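Local coordinates for thioredoxin (Bacillus cereus, PDB 3ZIT), which probably transfers electrons by thiol-disulfide exchange, as small thioredoxin- and glutaredoxin-like proteins of the NrdH type do, at residues B[14-17]-B[18-22]; B[40-43]-B[44-48]; B[61-64]-B[65-69]; B[68-71]-B[72-75]. The protein carries 1 engineered substitution. All coordinates share one frame; numbering follows the deposited sequence. Where two conformers were deposited one is given.

Contact 1: B[14-17]-B[18-22]; sequences PCVI and VKEFL
F21 meets I17 through its CB, 3.3 Å from I17 O, while its ring takes no part in the contact: CG stands anti to the backbone N (chi1 171°), which sends the ring off toward I68 and Q72 of the last helix and F66 of the second subunit. The other flat group, the carboxylate of E20, is likewise carried clear of V16. E20 CG lies 3.2 Å from V16 O and 4.1 Å from V16 CG1, the two side chains running side by side in the same direction, and a bend at chi2 (-63°) leaves OE2 to form a salt bridge with K23. Along K19, the CG rests 3.4 Å from C15 O before the extended chain delivers NZ to E31. V18 presents CG2 to P14 O at 3.4 Å. Beneath these side chains runs an unbroken i to i+4 ladder, from V18 N to P14 O through F21 N to I17 O; its K19 N to C15 O bond measures 2.9 Å and is nearly straight at 169°. C15 SG is disulfide-bonded to C12, and its side chain touches the engineered A8. The geometry is that of a thioredoxin-type CxxC site, with the disulfide at the start of the helix in a beta-alpha-beta unit.

Contact 2: B[40-43]-B[44-48]; sequences ARNR and LLYDY
R43 and D47 stand one turn apart where helix 38-47 of this thioredoxin-like fold finishes in a wider, pi-type turn. R43 O is the pivot: it accepts Y48 N, five residues on, at 2.9 Å and nearly along the C=O axis, and takes only a weak bond from D47 N. R43 has more of its surface buried by the contact than any other residue here. Its aliphatic part meets the D47 carboxylate, CG lying 3.5 Å from OD2, but the charged ends do not join, with NE 5.4 Å from OD2. The guanidinium instead gives NE to the hydroxyl of Y7 and makes a cation-pi contact with F32, while A40 CA sits over the rim of one of its faces. L44 is held to the preceding turn by a bond from its N to A40 O that is close to straight at 172°, and its side chain packs on Y7 and T55. On the outer surface, N42 and Y46 run alongside each other with their amide and ring planes 62° apart. The chi1 of -78° brings the N42 amide alongside the ring, and N42 O approaches the ring edge near its plane. The closest approach of the two side chains is N42 OD1 to Y46 CE2, at 3.3 Å.

Contact 3: B[61-64]-B[65-69]; sequences EVVA and GFQIE
Q67 reaches back to A64 across the turn that joins strand 61-64, an outermost strand of the thioredoxin-like sheet, to helix 68-75, where Q67 itself holds the N-cap position. The compact part of the contact lies between Q67 and the end of the strand. Q67 NE2 donates to A64 O over 2.8 Å with an N-H...O angle of 178°; the acceptor lies in the plane of the Q67 amide, although NE2 is tilted 20° from the carbonyl plane of A64. The chain beyond CG is extended, which lets the amide span the turn, and its apolar stem rests on V63, with CB 3.8 Å from V63 CG1. That methyl also lies 4.0 Å from Q67 CD, and the V63 side chain continues on to L71 and L74 of the helix. Between the two ends G65 takes a positive phi, 73°, in the turn, and the F66 side chain points away from the strand, packing on P14, I17 and V18 of the first helix and on Q72 of the second subunit. The looser side of the contact is bridged by water. One water donates to both V63 O and G65 O, bridging two acceptors that cannot bond each other. A second shares Q67 NE2 with the direct bond, accepting from it weakly at 3.0 Å and from A64 N at 3.0 Å.

Contact 4: B[68-71]-B[72-75]; sequences IEKL and QQLL
E69 O is gripped by two donors: Q73 N, at 3.0 Å, and a water that also accepts from Q72 NE2. The water thus closes a bridge from the backbone of the first turn to the Q72 amide, whose extended chain runs back along the helix to reach it. Q73 lies against the same carbonyl with its carbon chain, CG coming 3.4 Å from E69 O. E69 OE2 makes no bond to Q72, staying 4.4 Å from its NE2, while the backbone N of E69 is hydrogen-bonded to E69 OE2 of the second subunit.

Two turns of helix thus present different chemistry on their different faces. K70 sends its chain, bent at chi2 (69°), along the flank, where CE meets L74 CD1 at 4.0 Å and the K70 chain crosses that of Q73, CD nearest to OE1. L74 N closes on K70 O with an angle of 169°, whereas the following bond, L75 N to L71 O, bends to 140° at 2.9 Å. L75 folds over the L71 carbonyl, its CD1 3.4 Å from L71 O, and makes apolar contact with L71 CB at 4.4 Å. L71 is buried, packed on V18, V56 and I58, and L75 touches L22 and I58. This amphipathic C-terminal helix, laid on the sheet beside helix 13-24, is characteristic of the thioredoxin fold.

Contacts 1, 3 and 4 form one connected region; contact 2, on helix 38-47, lies at the far side of the chain's centre from contacts 1 and 4, its centre about 20 Å and 21 Å from theirs, and reaches the group only through contact 3, where Y48 touches V62. Contacts 3 and 4 share I68 and E69 and both use helix 68-75; V63 CG2 meets L74 CD1 at 3.4 Å between them. Contact 1 packs on contacts 3 and 4 through apolar side chains, with V18 CG1 to L71 CD1 at 4.0 Å. Contacts 1, 2 and 4 are partly buried helix turns governed by backbone bonds, whereas contact 3 is a surface turn held by one side-chain amide and water.

Contact 1: B[14-17]-B[18-22]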
ATOM      1  N   PRO B  14       7.187   2.742  -2.807  1.00 10.64           N
ATOM      2  CA  PRO B  14       6.649   2.564  -1.461  1.00 10.74           C
ATOM      3  C   PRO B  14       5.994   3.834  -0.929  1.00  8.61           C
ATOM      4  O   PRO B  14       5.029   3.789  -0.188  1.00  9.13           O
ATOM      5  CB  PRO B  14       7.897   2.154  -0.639  1.00 11.42           C
ATOM      6  CG  PRO B  14       8.815   1.519  -1.720  1.00 13.51           C
ATOM      7  CD  PRO B  14       8.623   2.349  -2.872  1.00 12.28           C
ATOM      8  N   CYS B  15       6.550   5.009  -1.324  1.00  8.89           N
ATOM      9  CA  CYS B  15       5.906   6.269  -0.964  1.00  8.74           C
ATOM     10  C   CYS B  15       4.533   6.428  -1.567  1.00  8.22           C
ATOM     11  O   CYS B  15       3.613   6.883  -0.902  1.00  9.24           O
ATOM     12  CB  CYS B  15       6.738   7.452  -1.526  1.00 11.66           C
ATOM     13  SG  CYS B  15       8.457   7.633  -0.921  1.00 13.32           S
ATOM     14  N   VAL B  16       4.407   6.020  -2.805  1.00  9.95           N
ATOM     15  CA  VAL B  16       3.096   6.089  -3.483  1.00 11.89           C
ATOM     16  C   VAL B  16       2.109   5.162  -2.793  1.00 10.55           C
ATOM     17  O   VAL B  16       0.959   5.580  -2.594  1.00 11.92           O
ATOM     18  CB  VAL B  16       3.217   5.663  -4.973  1.00 15.77           C
ATOM     19  CG1 VAL B  16       1.827   5.487  -5.603  1.00 20.44           C
ATOM     20  CG2 VAL B  16       4.006   6.687  -5.699  1.00 19.17           C
ATOM     21  N   ILE B  17       2.542   3.959  -2.459  1.00 11.19           N
ATOM     22  CA  ILE B  17       1.694   3.012  -1.755  1.00 11.08           C
ATOM     23  C   ILE B  17       1.238   3.589  -0.432  1.00  9.21           C
ATOM     24  O   ILE B  17       0.067   3.533  -0.085  1.00 10.08           O
ATOM     25  CB  ILE B  17       2.336   1.646  -1.631  1.00 13.19           C
ATOM     26  CG1 ILE B  17       2.611   1.087  -3.021  1.00 16.63           C
ATOM     27  CG2 ILE B  17       1.543   0.763  -0.650  1.00 15.50           C
ATOM     28  CD1 ILE B  17       3.610  -0.022  -2.994  1.00 20.36           C
ATOM     29  N   VAL B  18       2.151   4.175   0.334  1.00  8.55           N
ATOM     30  CA  VAL B  18       1.763   4.777   1.598  1.00  9.09           C
ATOM     31  C   VAL B  18       0.784   5.900   1.405  1.00  8.46           C
ATOM     32  O   VAL B  18      -0.238   5.972   2.084  1.00  9.14           O
ATOM     33  CB  VAL B  18       3.040   5.233   2.373  1.00  9.34           C
ATOM     34  CG1 VAL B  18       2.647   6.199   3.536  1.00 11.42           C
ATOM     35  CG2 VAL B  18       3.715   4.009   2.919  1.00 11.72           C
ATOM     36  N   LYS B  19       1.063   6.825   0.464  1.00  8.77           N
ATOM     37  CA  LYS B  19       0.132   7.934   0.261  1.00  9.88           C
ATOM     38  C   LYS B  19      -1.242   7.429  -0.183  1.00  8.67           C
ATOM     39  O   LYS B  19      -2.255   7.913   0.301  1.00  9.90           O
ATOM     40  CB  LYS B  19       0.700   8.900  -0.758  1.00 10.59           C
ATOM     41  CG  LYS B  19       1.842   9.753  -0.294  1.00 12.94           C
ATOM     42  CD  LYS B  19       2.560  10.463  -1.489  1.00 19.98           C
ATOM     43  CE  LYS B  19       3.563  11.500  -1.379  1.00 26.08           C
ATOM     44  NZ  LYS B  19       3.552  11.921  -2.816  1.00 35.80           N
ATOM     45  N   GLU B  20      -1.291   6.458  -1.093  1.00  9.54           N
ATOM     46  CA  GLU B  20      -2.573   5.944  -1.534  1.00 10.22           C
ATOM     47  C   GLU B  20      -3.314   5.245  -0.454  1.00  9.56           C
ATOM     48  O   GLU B  20      -4.554   5.323  -0.392  1.00 10.09           O
ATOM     49  CB  GLU B  20      -2.399   5.119  -2.802  1.00 12.39           C
ATOM     50  CG  GLU B  20      -1.882   5.999  -3.996  1.00 16.11           C
ATOM     51  CD  GLU B  20      -2.879   7.123  -4.411  1.00 22.09           C
ATOM     52  OE1 GLU B  20      -4.071   6.789  -4.460  1.00 30.70           O
ATOM     53  OE2 GLU B  20      -2.484   8.309  -4.715  1.00 28.95           O
ATOM     54  N   PHE B  21      -2.596   4.496   0.398  1.00  9.51           N
ATOM     55  CA  PHE B  21      -3.177   3.878   1.598  1.00  9.48           C
ATOM     56  C   PHE B  21      -3.836   5.000   2.492  1.00  8.15           C
ATOM     57  O   PHE B  21      -4.933   4.840   2.972  1.00  9.62           O
ATOM     58  CB  PHE B  21      -2.116   3.089   2.300  1.00  9.97           C
ATOM     59  CG  PHE B  21      -2.540   2.584   3.661  1.00 12.53           C
ATOM     60  CD1 PHE B  21      -3.332   1.403   3.704  1.00 18.58           C
ATOM     61  CD2 PHE B  21      -2.222   3.234   4.806  1.00 16.62           C
ATOM     62  CE1 PHE B  21      -3.816   0.872   4.876  1.00 21.35           C
ATOM     63  CE2 PHE B  21      -2.700   2.723   6.083  1.00 18.32           C
ATOM     64  CZ  PHE B  21      -3.464   1.514   6.013  1.00 20.53           C
ATOM     65  N   LEU B  22      -3.063   6.020   2.759  1.00  9.01           N
ATOM     66  CA  LEU B  22      -3.585   7.112   3.583  1.00  8.86           C
ATOM     67  C   LEU B  22      -4.782   7.777   2.927  1.00  8.98           C
ATOM     68  O   LEU B  22      -5.773   8.050   3.628  1.00 10.00           O
ATOM     69  CB  LEU B  22      -2.479   8.144   3.829  1.00  9.80           C
ATOM     70  CG  LEU B  22      -1.359   7.659   4.685  1.00  9.87           C
ATOM     71  CD1 LEU B  22      -0.215   8.747   4.657  1.00 12.27           C
ATOM     72  CD2 LEU B  22      -1.724   7.223   6.058  1.00 13.33           C
TER

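Contact 2: B[40-43]-B[44-48]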
ATOM      1  N   ALA B  40      12.628  20.147   4.278  1.00 12.31           N
ATOM      2  CA  ALA B  40      11.989  18.879   4.571  1.00 10.94           C
ATOM      3  C   ALA B  40      13.039  17.735   4.645  1.00  9.62           C
ATOM      4  O   ALA B  40      12.979  16.907   5.564  1.00  9.90           O
ATOM      5  CB  ALA B  40      10.950  18.556   3.517  1.00 10.49           C
ATOM      6  N   ARG B  41      13.985  17.749   3.721  1.00 10.54           N
ATOM      7  CA  ARG B  41      15.054  16.749   3.747  0.50 10.58           C
ATOM      8  C   ARG B  41      15.819  16.813   5.049  1.00 10.68           C
ATOM      9  O   ARG B  41      16.180  15.790   5.657  1.00 10.90           O
ATOM     10  CB  ARG B  41      15.945  16.946   2.533  0.50 12.10           C
ATOM     11  CG  ARG B  41      17.077  15.971   2.487  0.50 11.58           C
ATOM     12  CD  ARG B  41      17.978  16.339   1.356  0.50 14.06           C
ATOM     13  NE  ARG B  41      18.810  15.271   0.880  0.50 15.92           N
ATOM     14  CZ  ARG B  41      18.475  14.331  -0.002  0.50 14.54           C
ATOM     15  NH1 ARG B  41      17.249  14.258  -0.578  0.50 16.12           N
ATOM     16  NH2 ARG B  41      19.391  13.431  -0.306  0.50 15.17           N
ATOM     17  N   ASN B  42      16.117  18.051   5.496  1.00 12.02           N
ATOM     18  CA  ASN B  42      16.859  18.204   6.743  1.00 13.20           C
ATOM     19  C   ASN B  42      16.035  17.765   7.933  1.00 11.88           C
ATOM     20  O   ASN B  42      16.612  17.173   8.848  1.00 13.57           O
ATOM     21  CB  ASN B  42      17.289  19.673   6.845  1.00 17.67           C
ATOM     22  CG  ASN B  42      18.480  19.967   5.957  1.00 25.08           C
ATOM     23  OD1 ASN B  42      19.175  19.055   5.540  1.00 29.91           O
ATOM     24  ND2 ASN B  42      18.711  21.239   5.672  1.00 32.51           N
ATOM     25  N   ARG B  43      14.723  18.011   7.939  1.00 11.31           N
ATOM     26  CA  ARG B  43      13.948  17.475   9.024  1.00 11.73           C
ATOM     27  C   ARG B  43      13.949  15.918   9.064  1.00 10.36           C
ATOM     28  O   ARG B  43      14.115  15.338  10.129  1.00 11.27           O
ATOM     29  CB  ARG B  43      12.468  17.926   8.994  1.00 12.66           C
ATOM     30  CG  ARG B  43      12.342  19.437   9.167  1.00 13.89           C
ATOM     31  CD  ARG B  43      10.907  19.825   9.455  1.00 14.79           C
ATOM     32  NE  ARG B  43       9.962  19.487   8.342  1.00 13.27           N
ATOM     33  CZ  ARG B  43       9.798  20.194   7.233  1.00 12.33           C
ATOM     34  NH1 ARG B  43      10.426  21.351   6.981  1.00 14.05           N
ATOM     35  NH2 ARG B  43       8.922  19.775   6.335  1.00 14.04           N
ATOM     36  N   LEU B  44      13.764  15.293   7.907  1.00  9.88           N
ATOM     37  CA  LEU B  44      13.811  13.838   7.784  1.00  9.27           C
ATOM     38  C   LEU B  44      15.105  13.285   8.424  1.00  8.81           C
ATOM     39  O   LEU B  44      15.067  12.383   9.251  1.00  9.89           O
ATOM     40  CB  LEU B  44      13.710  13.447   6.307  1.00  9.08           C
ATOM     41  CG  LEU B  44      13.831  11.945   6.037  1.00  9.63           C
ATOM     42  CD1 LEU B  44      12.564  11.239   6.510  1.00 12.47           C
ATOM     43  CD2 LEU B  44      14.125  11.697   4.609  1.00 13.33           C
ATOM     44  N   LEU B  45      16.227  13.826   7.980  1.00  9.27           N
ATOM     45  CA  LEU B  45      17.562  13.271   8.307  1.00 10.56           C
ATOM     46  C   LEU B  45      17.968  13.646   9.698  1.00 11.74           C
ATOM     47  O   LEU B  45      18.487  12.798  10.409  1.00 14.20           O
ATOM     48  CB  LEU B  45      18.584  13.828   7.314  1.00 10.69           C
ATOM     49  CG  LEU B  45      18.540  13.269   5.930  1.00 11.81           C
ATOM     50  CD1 LEU B  45      19.417  14.103   4.989  1.00 14.30           C
ATOM     51  CD2 LEU B  45      18.863  11.813   5.844  1.00 13.60           C
ATOM     52  N   TYR B  46      17.770  14.881  10.088  1.00 13.88           N
ATOM     53  CA  TYR B  46      18.401  15.399  11.342  1.00 16.55           C
ATOM     54  C   TYR B  46      17.368  15.469  12.447  1.00 17.59           C
ATOM     55  O   TYR B  46      17.784  15.422  13.571  1.00 24.99           O
ATOM     56  CB  TYR B  46      19.104  16.769  11.046  1.00 18.51           C
ATOM     57  CG  TYR B  46      20.180  16.678   9.926  1.00 17.74           C
ATOM     58  CD1 TYR B  46      21.439  16.105  10.130  1.00 25.24           C
ATOM     59  CD2 TYR B  46      19.933  17.179   8.665  1.00 20.39           C
ATOM     60  CE1 TYR B  46      22.385  15.989   9.069  1.00 19.42           C
ATOM     61  CE2 TYR B  46      20.817  17.003   7.598  1.00 20.35           C
ATOM     62  CZ  TYR B  46      22.024  16.366   7.801  1.00 21.36           C
ATOM     63  OH  TYR B  46      22.928  16.191   6.725  1.00 24.74           O
ATOM     64  N   ASP B  47      16.120  15.831  12.238  1.00 16.94           N
ATOM     65  CA  ASP B  47      15.129  15.871  13.293  1.00 18.11           C
ATOM     66  C   ASP B  47      14.533  14.544  13.591  1.00 15.37           C
ATOM     67  O   ASP B  47      14.329  14.142  14.736  1.00 18.30           O
ATOM     68  CB  ASP B  47      13.915  16.791  12.974  1.00 20.53           C
ATOM     69  CG  ASP B  47      14.263  18.217  12.837  1.00 25.37           C
ATOM     70  OD1 ASP B  47      15.418  18.583  13.071  1.00 36.65           O
ATOM     71  OD2 ASP B  47      13.299  18.956  12.530  1.00 29.17           O
ATOM     72  N   TYR B  48      14.237  13.783  12.524  1.00 12.27           N
ATOM     73  CA  TYR B  48      13.554  12.539  12.641  1.00 11.51           C
ATOM     74  C   TYR B  48      14.461  11.309  12.522  1.00 12.00           C
ATOM     75  O   TYR B  48      14.012  10.169  12.740  1.00 13.65           O
ATOM     76  CB  TYR B  48      12.374  12.413  11.668  1.00 12.48           C
ATOM     77  CG  TYR B  48      11.373  13.542  11.831  1.00 12.39           C
ATOM     78  CD1 TYR B  48      10.867  13.868  13.066  1.00 15.61           C
ATOM     79  CD2 TYR B  48      10.900  14.255  10.685  1.00 13.77           C
ATOM     80  CE1 TYR B  48       9.948  14.924  13.224  1.00 17.96           C
ATOM     81  CE2 TYR B  48       9.972  15.302  10.790  1.00 14.87           C
ATOM     82  CZ  TYR B  48       9.521  15.633  12.053  1.00 16.35           C
ATOM     83  OH  TYR B  48       8.594  16.608  12.163  1.00 20.93           O
TER

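Contact 3: B[61-64]-B[65-69]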
ATOM      1  N   GLU B  61       5.476  10.865  16.461  1.00 10.52           N
ATOM      2  CA  GLU B  61       6.081   9.527  16.420  0.50 10.57           C
ATOM      3  C   GLU B  61       6.518   9.235  14.972  1.00 10.04           C
ATOM      4  O   GLU B  61       5.709   9.321  14.031  1.00 10.86           O
ATOM      5  CB  GLU B  61       5.064   8.531  16.858  0.50 11.07           C
ATOM      6  CG  GLU B  61       5.515   7.092  16.786  0.50  9.20           C
ATOM      7  CD  GLU B  61       6.071   6.615  18.029  0.50 13.72           C
ATOM      8  OE1 GLU B  61       5.627   7.044  19.050  0.50 19.55           O
ATOM      9  OE2 GLU B  61       6.842   5.637  17.945  0.50 21.47           O
ATOM     10  N   VAL B  62       7.779   8.853  14.834  1.00  9.79           N
ATOM     11  CA  VAL B  62       8.384   8.577  13.550  1.00  9.81           C
ATOM     12  C   VAL B  62       8.206   7.154  13.135  1.00  9.21           C
ATOM     13  O   VAL B  62       8.564   6.228  13.880  1.00 12.99           O
ATOM     14  CB  VAL B  62       9.890   8.958  13.597  1.00 10.91           C
ATOM     15  CG1 VAL B  62      10.523   8.631  12.237  1.00 12.14           C
ATOM     16  CG2 VAL B  62      10.082  10.417  13.952  1.00 12.00           C
ATOM     17  N   VAL B  63       7.622   6.931  11.977  1.00  8.79           N
ATOM     18  CA  VAL B  63       7.501   5.611  11.352  1.00  9.05           C
ATOM     19  C   VAL B  63       8.317   5.597  10.135  1.00  7.78           C
ATOM     20  O   VAL B  63       7.956   6.217   9.097  1.00  9.22           O
ATOM     21  CB  VAL B  63       6.031   5.265  11.063  1.00 10.27           C
ATOM     22  CG1 VAL B  63       5.933   3.881  10.451  1.00 10.83           C
ATOM     23  CG2 VAL B  63       5.152   5.384  12.298  1.00 12.92           C
ATOM     24  N   ALA B  64       9.485   4.980  10.187  1.00  9.60           N
ATOM     25  CA  ALA B  64      10.451   4.985   9.113  1.00 11.37           C
ATOM     26  C   ALA B  64      10.204   3.806   8.155  1.00 10.49           C
ATOM     27  O   ALA B  64      10.023   2.642   8.585  1.00 12.62           O
ATOM     28  CB  ALA B  64      11.865   4.892   9.665  1.00 12.72           C
ATOM     29  N   GLY B  65      10.256   4.060   6.852  1.00 12.29           N
ATOM     30  CA  GLY B  65      10.168   3.030   5.879  1.00 12.37           C
ATOM     31  C   GLY B  65       8.745   2.472   5.752  1.00 12.51           C
ATOM     32  O   GLY B  65       7.748   3.055   6.177  1.00 14.89           O
ATOM     33  N   PHE B  66       8.640   1.316   5.117  1.00 13.27           N
ATOM     34  CA  PHE B  66       7.321   0.758   4.720  1.00 12.97           C
ATOM     35  C   PHE B  66       6.763  -0.092   5.821  1.00 13.83           C
ATOM     36  O   PHE B  66       7.146  -1.221   5.927  1.00 17.91           O
ATOM     37  CB  PHE B  66       7.490  -0.011   3.414  1.00 14.46           C
ATOM     38  CG  PHE B  66       6.241  -0.415   2.766  1.00 15.31           C
ATOM     39  CD1 PHE B  66       5.498   0.546   2.141  1.00 17.19           C
ATOM     40  CD2 PHE B  66       5.720  -1.717   2.839  1.00 20.00           C
ATOM     41  CE1 PHE B  66       4.295   0.230   1.475  1.00 18.95           C
ATOM     42  CE2 PHE B  66       4.507  -2.075   2.241  1.00 22.88           C
ATOM     43  CZ  PHE B  66       3.833  -1.093   1.536  1.00 18.81           C
ATOM     44  N   GLN B  67       5.914   0.477   6.665  1.00 11.95           N
ATOM     45  CA  GLN B  67       5.373  -0.191   7.850  1.00 12.16           C
ATOM     46  C   GLN B  67       3.873   0.080   7.862  1.00 12.77           C
ATOM     47  O   GLN B  67       3.375   0.905   8.677  1.00 13.41           O
ATOM     48  CB  GLN B  67       5.988   0.307   9.158  1.00 12.12           C
ATOM     49  CG  GLN B  67       7.495   0.090   9.238  1.00 12.73           C
ATOM     50  CD  GLN B  67       7.957   0.456  10.634  1.00 11.69           C
ATOM     51  OE1 GLN B  67       7.482  -0.126  11.633  1.00 13.42           O
ATOM     52  NE2 GLN B  67       8.919   1.360  10.784  1.00 11.25           N
ATOM     53  N   ILE B  68       3.134  -0.671   7.069  1.00 13.66           N
ATOM     54  CA  ILE B  68       1.684  -0.366   6.942  1.00 14.00           C
ATOM     55  C   ILE B  68       0.915  -0.659   8.227  1.00 12.09           C
ATOM     56  O   ILE B  68       0.066   0.131   8.637  1.00 13.09           O
ATOM     57  CB  ILE B  68       1.082  -1.143   5.769  1.00 17.23           C
ATOM     58  CG1 ILE B  68       1.707  -0.742   4.442  1.00 20.42           C
ATOM     59  CG2 ILE B  68      -0.432  -0.975   5.737  1.00 19.82           C
ATOM     60  CD1 ILE B  68       1.577   0.765   4.075  1.00 21.65           C
ATOM     61  N   GLU B  69       1.181  -1.818   8.863  1.00 14.41           N
ATOM     62  CA  GLU B  69       0.440  -2.171  10.095  1.00 14.98           C
ATOM     63  C   GLU B  69       0.734  -1.174  11.220  1.00 12.01           C
ATOM     64  O   GLU B  69      -0.156  -0.787  11.939  1.00 14.00           O
ATOM     65  CB  GLU B  69       0.684  -3.629  10.518  1.00 17.58           C
ATOM     66  CG  GLU B  69       0.019  -4.608   9.566  1.00 21.66           C
ATOM     67  CD  GLU B  69      -0.521  -5.909  10.170  1.00 27.35           C
ATOM     68  OE1 GLU B  69       0.298  -6.768  10.594  1.00 26.17           O
ATOM     69  OE2 GLU B  69      -1.747  -6.111  10.224  1.00 41.59           O
TER
HETATM   70  O   HOH W   1       6.440   5.338   6.784  1.00 11.35           O
HETATM   71  O   HOH W   2      10.286   3.420  12.570  1.00 15.96           O

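Contact 4: B[68-71]-B[72-75]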
ATOM      1  N   ILE B  68       3.134  -0.671   7.069  1.00 13.66           N
ATOM      2  CA  ILE B  68       1.684  -0.366   6.942  1.00 14.00           C
ATOM      3  C   ILE B  68       0.915  -0.659   8.227  1.00 12.09           C
ATOM      4  O   ILE B  68       0.066   0.131   8.637  1.00 13.09           O
ATOM      5  CB  ILE B  68       1.082  -1.143   5.769  1.00 17.23           C
ATOM      6  CG1 ILE B  68       1.707  -0.742   4.442  1.00 20.42           C
ATOM      7  CG2 ILE B  68      -0.432  -0.975   5.737  1.00 19.82           C
ATOM      8  CD1 ILE B  68       1.577   0.765   4.075  1.00 21.65           C
ATOM      9  N   GLU B  69       1.181  -1.818   8.863  1.00 14.41           N
ATOM     10  CA  GLU B  69       0.440  -2.171  10.095  1.00 14.98           C
ATOM     11  C   GLU B  69       0.734  -1.174  11.220  1.00 12.01           C
ATOM     12  O   GLU B  69      -0.156  -0.787  11.939  1.00 14.00           O
ATOM     13  CB  GLU B  69       0.684  -3.629  10.518  1.00 17.58           C
ATOM     14  CG  GLU B  69       0.019  -4.608   9.566  1.00 21.66           C
ATOM     15  CD  GLU B  69      -0.521  -5.909  10.170  1.00 27.35           C
ATOM     16  OE1 GLU B  69       0.298  -6.768  10.594  1.00 26.17           O
ATOM     17  OE2 GLU B  69      -1.747  -6.111  10.224  1.00 41.59           O
ATOM     18  N   LYS B  70       1.964  -0.731  11.330  1.00 12.44           N
ATOM     19  CA  LYS B  70       2.314   0.250  12.388  1.00 12.66           C
ATOM     20  C   LYS B  70       1.624   1.562  12.076  1.00 10.95           C
ATOM     21  O   LYS B  70       1.085   2.209  12.969  1.00 11.28           O
ATOM     22  CB  LYS B  70       3.827   0.434  12.389  1.00 14.81           C
ATOM     23  CG  LYS B  70       4.317   1.422  13.386  1.00 14.62           C
ATOM     24  CD  LYS B  70       4.148   0.949  14.711  1.00 16.70           C
ATOM     25  CE  LYS B  70       4.972   1.744  15.728  1.00 15.74           C
ATOM     26  NZ  LYS B  70       4.669   1.278  17.070  1.00 16.14           N
ATOM     27  N   LEU B  71       1.559   1.988  10.827  1.00 11.72           N
ATOM     28  CA  LEU B  71       0.755   3.195  10.481  1.00 12.30           C
ATOM     29  C   LEU B  71      -0.700   3.043  10.882  1.00 12.17           C
ATOM     30  O   LEU B  71      -1.271   3.979  11.426  1.00 13.17           O
ATOM     31  CB  LEU B  71       0.884   3.450   9.006  1.00 14.97           C
ATOM     32  CG  LEU B  71       2.082   3.903   8.400  1.00 16.11           C
ATOM     33  CD1 LEU B  71       1.558   4.338   6.916  1.00 19.12           C
ATOM     34  CD2 LEU B  71       2.595   5.135   9.035  1.00 14.44           C
ATOM     35  N   GLN B  72      -1.281   1.910  10.529  1.00 13.58           N
ATOM     36  CA  GLN B  72      -2.664   1.701  10.842  1.00 15.77           C
ATOM     37  C   GLN B  72      -2.872   1.856  12.327  1.00 14.53           C
ATOM     38  O   GLN B  72      -3.869   2.456  12.743  1.00 16.89           O
ATOM     39  CB  GLN B  72      -3.090   0.297  10.448  1.00 20.52           C
ATOM     40  CG  GLN B  72      -3.364   0.083   9.057  1.00 27.02           C
ATOM     41  CD  GLN B  72      -4.123  -1.200   8.881  1.00 30.18           C
ATOM     42  OE1 GLN B  72      -4.977  -1.282   8.031  1.00 31.21           O
ATOM     43  NE2 GLN B  72      -3.805  -2.211   9.673  1.00 38.17           N
ATOM     44  N   GLN B  73      -2.017   1.208  13.156  1.00 13.19           N
ATOM     45  CA  GLN B  73      -2.152   1.269  14.589  0.50 12.55           C
ATOM     46  C   GLN B  73      -2.064   2.698  15.096  1.00 12.45           C
ATOM     47  O   GLN B  73      -2.910   3.143  15.811  1.00 13.93           O
ATOM     48  CB  GLN B  73      -1.015   0.420  15.252  0.50 12.28           C
ATOM     49  CG  GLN B  73      -1.110  -1.100  15.215  0.50 11.06           C
ATOM     50  CD  GLN B  73       0.193  -1.846  15.464  0.50 11.02           C
ATOM     51  OE1 GLN B  73       1.231  -1.414  16.125  0.50  9.66           O
ATOM     52  NE2 GLN B  73       0.147  -3.067  14.950  0.50 13.21           N
ATOM     53  N   LEU B  74      -1.046   3.416  14.670  1.00 10.82           N
ATOM     54  CA  LEU B  74      -0.837   4.790  15.181  1.00 11.20           C
ATOM     55  C   LEU B  74      -1.901   5.775  14.731  1.00 10.93           C
ATOM     56  O   LEU B  74      -2.151   6.758  15.373  1.00 11.64           O
ATOM     57  CB  LEU B  74       0.543   5.279  14.785  1.00 11.65           C
ATOM     58  CG  LEU B  74       1.701   4.603  15.482  1.00 12.40           C
ATOM     59  CD1 LEU B  74       2.987   5.124  14.924  1.00 16.72           C
ATOM     60  CD2 LEU B  74       1.666   4.668  17.036  1.00 17.28           C
ATOM     61  N   LEU B  75      -2.537   5.510  13.589  1.00 10.75           N
ATOM     62  CA  LEU B  75      -3.515   6.433  13.044  1.00 10.03           C
ATOM     63  C   LEU B  75      -4.849   6.132  13.606  1.00 11.11           C
ATOM     64  O   LEU B  75      -5.789   6.930  13.342  1.00 12.34           O
ATOM     65  CB  LEU B  75      -3.530   6.382  11.553  1.00 11.50           C
ATOM     66  CG  LEU B  75      -2.310   7.040  10.926  1.00 11.41           C
ATOM     67  CD1 LEU B  75      -2.183   6.638   9.448  1.00 15.22           C
ATOM     68  CD2 LEU B  75      -2.270   8.558  11.087  1.00 14.15           C
TER
HETATM   69  O   HOH W   3      -2.416  -2.674  12.271  1.00 32.07           O